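Local coordinates for designed helical repeat protein (Synthetic construct, PDB 5CWQ) that has no known natural function, being a computationally designed array of paired helices made to explore which repeat-protein shapes can be built, at residues 15-18 with 19-23; 104-107 with 108-111. One frame throughout, in Å; residues are numbered along the deposited sequence. Where two conformers were deposited one is given.

Both contacts are local, each lying within one helix, so neither closes a loop between distant parts of the chain. From the N terminus, contact 1 comes first, on helix 5-30, and is complete well before contact 2 begins on helix 90-114; they run in series, neither nesting nor crossing. Their centres are 20 Å apart and their nearest atoms about 10 Å, with no touch. Helices 33-57 and 60-86 bridge them, since both receive side chains from each contact. Contact 1 is partly buried, on the first helix of the array, whereas contact 2 is buried and also meets helices 117-144 and 147-171.

Contact 1 (15-18 with 19-23); sequences RRLQ and EARKR
Arg21 reaches back along helix 5-30 to Leu17 and Gln18. Its CG is anti to the carbonyl carbon (chi1 -83°), and the chain then runs extended to NE, which carries the guanidinium past the leucine. Leu17 CD2 sits over the centre of one guanidinium face, 3.8 Å from Arg21 NH2. The amide of Gln18 approaches the same group at its edge: Arg21 NH1 lies 2.9 Å from Gln18 OE1, but the hydrogen bond is weak because it is bent to 124°. A bend at chi2 (-63°) turns Gln18 towards this partner, and its amide stands nearly perpendicular to the guanidinium. An alanine in place of Arg21 would remove the group that meets both neighbours and is likely to leave Gln18 OE1 without this donor and Leu17 CD2 without its flat cover.

On another flank, in one of two Lys22 conformers, NZ comes 3.2 Å from Glu19 OE2, a weak and doubtful salt bridge. Arg23 curls over its own backbone, one guanidinium face lying above Glu19 O. Arg23 also has a salt bridge to Glu42 of helix 33-57, and Arg16 has one to Glu12.

Beneath the side chains, i to i+4 backbone bonds run from Glu19 N to Arg15 O through Arg23 N to Glu19 O. Leu17 and Ala20 face helix 33-57, giving the amphipathic terminal helix of a designed helical repeat protein.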
loop_
_atom_site.group_PDB
_atom_site.type_symbol
_atom_site.label_atom_id
_atom_site.label_comp_id
_atom_site.label_asym_id
_atom_site.label_seq_id
_atom_site.Cartn_x
_atom_site.Cartn_y
_atom_site.Cartn_z
ATOM N N ARG A 15 -16.890 2.938 10.455
ATOM C CA ARG A 15 -17.930 3.601 9.676
ATOM C C ARG A 15 -17.484 3.795 8.226
ATOM O O ARG A 15 -18.256 3.573 7.293
ATOM C CB ARG A 15 -18.291 4.947 10.314
ATOM C CG ARG A 15 -19.202 5.828 9.474
ATOM C CD ARG A 15 -18.428 6.987 8.860
ATOM N NE ARG A 15 -19.234 7.759 7.918
ATOM C CZ ARG A 15 -18.821 8.867 7.310
ATOM N NH1 ARG A 15 -17.606 9.348 7.542
ATOM N NH2 ARG A 15 -19.627 9.501 6.469
ATOM N N ARG A 16 -16.236 4.212 8.046
ATOM C CA ARG A 16 -15.667 4.384 6.714
ATOM C C ARG A 16 -15.596 3.051 5.976
ATOM O O ARG A 16 -15.878 2.978 4.779
ATOM C CB ARG A 16 -14.274 5.011 6.806
ATOM C CG ARG A 16 -14.278 6.533 6.855
ATOM C CD ARG A 16 -12.964 7.074 7.393
ATOM N NE ARG A 16 -12.648 8.397 6.860
ATOM C CZ ARG A 16 -13.231 9.527 7.250
ATOM N NH1 ARG A 16 -14.181 9.508 8.177
ATOM N NH2 ARG A 16 -12.870 10.680 6.705
ATOM N N LEU A 17 -15.221 2.000 6.700
ATOM C CA LEU A 17 -15.107 0.663 6.127
ATOM C C LEU A 17 -16.458 0.150 5.636
ATOM O O LEU A 17 -16.558 -0.418 4.549
ATOM C CB LEU A 17 -14.521 -0.306 7.157
ATOM C CG LEU A 17 -14.442 -1.784 6.764
ATOM C CD1 LEU A 17 -13.605 -1.979 5.508
ATOM C CD2 LEU A 17 -13.877 -2.602 7.914
ATOM N N GLN A 18 -17.494 0.353 6.444
ATOM C CA GLN A 18 -18.832 -0.119 6.105
ATOM C C GLN A 18 -19.393 0.628 4.899
ATOM O O GLN A 18 -20.022 0.029 4.028
ATOM C CB GLN A 18 -19.771 0.032 7.303
ATOM C CG GLN A 18 -19.488 -0.943 8.438
ATOM C CD GLN A 18 -19.670 -2.395 8.033
ATOM O OE1 GLN A 18 -18.830 -3.243 8.334
ATOM N NE2 GLN A 18 -20.774 -2.689 7.355
ATOM N N GLU A 19 -19.165 1.936 4.849
ATOM C CA GLU A 19 -19.614 2.739 3.718
ATOM C C GLU A 19 -18.875 2.335 2.446
ATOM O O GLU A 19 -19.461 2.299 1.363
ATOM C CB GLU A 19 -19.411 4.229 3.999
ATOM C CG GLU A 19 -20.429 4.824 4.963
ATOM C CD GLU A 19 -21.844 4.812 4.408
ATOM O OE1 GLU A 19 -22.010 4.604 3.187
ATOM O OE2 GLU A 19 -22.794 5.008 5.196
ATOM N N ALA A 20 -17.589 2.030 2.581
ATOM C CA ALA A 20 -16.784 1.597 1.444
ATOM C C ALA A 20 -17.239 0.222 0.964
ATOM O O ALA A 20 -17.196 -0.071 -0.231
ATOM C CB ALA A 20 -15.307 1.573 1.814
ATOM N N ARG A 21 -17.677 -0.615 1.902
ATOM C CA ARG A 21 -18.167 -1.950 1.574
ATOM C C ARG A 21 -19.472 -1.876 0.792
ATOM O O ARG A 21 -19.705 -2.669 -0.120
ATOM C CB ARG A 21 -18.368 -2.780 2.845
ATOM C CG ARG A 21 -17.103 -3.447 3.364
ATOM C CD ARG A 21 -17.351 -4.133 4.699
ATOM N NE ARG A 21 -16.184 -4.880 5.165
ATOM C CZ ARG A 21 -16.070 -5.413 6.379
ATOM N NH1 ARG A 21 -17.049 -5.279 7.266
ATOM N NH2 ARG A 21 -14.971 -6.076 6.712
ATOM N N LYS A 22 -20.327 -0.926 1.157
ATOM C CA LYS A 22 -21.595 -0.738 0.462
ATOM C C LYS A 22 -21.362 -0.143 -0.922
ATOM O O LYS A 22 -22.013 -0.532 -1.890
ATOM C CB LYS A 22 -22.531 0.154 1.282
ATOM C CG LYS A 22 -23.378 -0.615 2.289
ATOM C CD LYS A 22 -23.427 0.072 3.646
ATOM C CE LYS A 22 -24.073 1.444 3.569
ATOM N NZ LYS A 22 -24.111 2.101 4.904
ATOM N N ARG A 23 -20.424 0.795 -1.013
ATOM C CA ARG A 23 -20.056 1.380 -2.298
ATOM C C ARG A 23 -19.408 0.319 -3.181
ATOM O O ARG A 23 -19.571 0.328 -4.401
ATOM C CB ARG A 23 -19.111 2.570 -2.109
ATOM C CG ARG A 23 -19.799 3.833 -1.612
ATOM C CD ARG A 23 -18.873 5.038 -1.685
ATOM N NE ARG A 23 -17.722 4.907 -0.792
ATOM C CZ ARG A 23 -17.675 5.358 0.460
ATOM N NH1 ARG A 23 -18.716 5.984 0.999
ATOM N NH2 ARG A 23 -16.575 5.183 1.179
HETATM O O HOH W 1 -15.475 5.064 3.471
#

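Contact 2 (104-107 with 108-111); sequences VLAL and AEVA
Leu105 and Glu109, one helical turn apart on helix 90-114, make the closer of the side-chain contacts here. Four backbone hydrogen bonds set the spacing: Ala108 N to Val104 O, Glu109 N to Leu105 O at 2.9 Å, Val110 N to Ala106 O, and Ala111 N to Leu107 O at 3.0 Å. The Glu109 bond is nearly straight, at 165°, and all four follow the i to i+4 pattern of a regular alpha-helix.

Van der Waals packing lays the Glu109 chain over the preceding turn. Its CG is anti to the carbonyl carbon (chi1 -68°) and the chain is extended beyond it, so that CG passes 3.2 Å from Leu105 O. The carboxylate OE1 comes within 3.5 Å of Ala106 CA, while OE2 is 3.9 Å from Leu105 CG. Polar partners for this buried carboxylate come from helix 33-57: OE2 takes a weak hydrogen bond from Gln48 NE2 and forms a long, weak ion pair with Arg52 NE. These would probably ease the cost of burying the charge only modestly, since the acidic Glu166 of helix 147-171 touches Glu109 too.

Close C-to-O approaches come with the helical backbone. Ala108 CB rests 3.4 Å from Leu105 O, Val110 CG2 lies at the same distance from Ala106 O, and Ala111 CB is 3.4 Å from Leu107 O.

Apolar packing is on neighbouring helices. Leu107 and Val110 meet helix 60-86, Ala106 meets helix 33-57, Ala108 meets helix 147-171, and Val104 and Ala111 meet helix 117-144. This alanine-rich helix, packed against helices before and after it in the chain, is an inner helix of a designed alpha-helical repeat array.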
loop_
_atom_site.group_PDB
_atom_site.type_symbol
_atom_site.label_atom_id
_atom_site.label_comp_id
_atom_site.label_asym_id
_atom_site.label_seq_id
_atom_site.Cartn_x
_atom_site.Cartn_y
_atom_site.Cartn_z
ATOM N N VAL A 104 -1.682 -5.152 2.448
ATOM C CA VAL A 104 -0.467 -5.842 2.878
ATOM C C VAL A 104 0.255 -5.034 3.950
ATOM O O VAL A 104 0.802 -5.597 4.898
ATOM C CB VAL A 104 0.497 -6.099 1.689
ATOM C CG1 VAL A 104 1.865 -6.567 2.176
ATOM C CG2 VAL A 104 -0.089 -7.125 0.737
ATOM N N LEU A 105 0.266 -3.714 3.794
ATOM C CA LEU A 105 0.906 -2.845 4.768
ATOM C C LEU A 105 0.193 -2.979 6.110
ATOM O O LEU A 105 0.830 -3.018 7.163
ATOM C CB LEU A 105 0.896 -1.391 4.294
ATOM C CG LEU A 105 1.535 -0.370 5.242
ATOM C CD1 LEU A 105 3.007 -0.677 5.473
ATOM C CD2 LEU A 105 1.372 1.035 4.695
ATOM N N ALA A 106 -1.132 -3.058 6.060
ATOM C CA ALA A 106 -1.928 -3.255 7.262
ATOM C C ALA A 106 -1.579 -4.593 7.909
ATOM O O ALA A 106 -1.444 -4.679 9.129
ATOM C CB ALA A 106 -3.413 -3.184 6.939
ATOM N N LEU A 107 -1.417 -5.630 7.089
ATOM C CA LEU A 107 -1.043 -6.949 7.594
ATOM C C LEU A 107 0.329 -6.911 8.262
ATOM O O LEU A 107 0.556 -7.575 9.272
ATOM C CB LEU A 107 -1.042 -7.986 6.467
ATOM C CG LEU A 107 -2.400 -8.378 5.880
ATOM C CD1 LEU A 107 -2.206 -9.247 4.647
ATOM C CD2 LEU A 107 -3.252 -9.102 6.907
ATOM N N ALA A 108 1.243 -6.138 7.687
ATOM C CA ALA A 108 2.585 -5.999 8.237
ATOM C C ALA A 108 2.543 -5.311 9.600
ATOM O O ALA A 108 3.179 -5.765 10.552
ATOM C CB ALA A 108 3.468 -5.222 7.276
ATOM N N GLU A 109 1.787 -4.219 9.681
ATOM C CA GLU A 109 1.624 -3.468 10.922
ATOM C C GLU A 109 1.085 -4.350 12.046
ATOM O O GLU A 109 1.587 -4.314 13.169
ATOM C CB GLU A 109 0.689 -2.272 10.702
ATOM C CG GLU A 109 1.266 -1.186 9.787
ATOM C CD GLU A 109 0.215 -0.215 9.264
ATOM O OE1 GLU A 109 -0.984 -0.565 9.259
ATOM O OE2 GLU A 109 0.593 0.902 8.851
ATOM N N VAL A 110 0.064 -5.147 11.742
ATOM C CA VAL A 110 -0.513 -6.043 12.740
ATOM C C VAL A 110 0.511 -7.094 13.156
ATOM O O VAL A 110 0.663 -7.386 14.341
ATOM C CB VAL A 110 -1.787 -6.743 12.216
ATOM C CG1 VAL A 110 -2.265 -7.805 13.204
ATOM C CG2 VAL A 110 -2.882 -5.724 11.971
ATOM N N ALA A 111 1.210 -7.658 12.177
ATOM C CA ALA A 111 2.194 -8.698 12.446
ATOM C C ALA A 111 3.267 -8.190 13.401
ATOM O O ALA A 111 3.615 -8.867 14.371
ATOM C CB ALA A 111 2.821 -9.179 11.152
#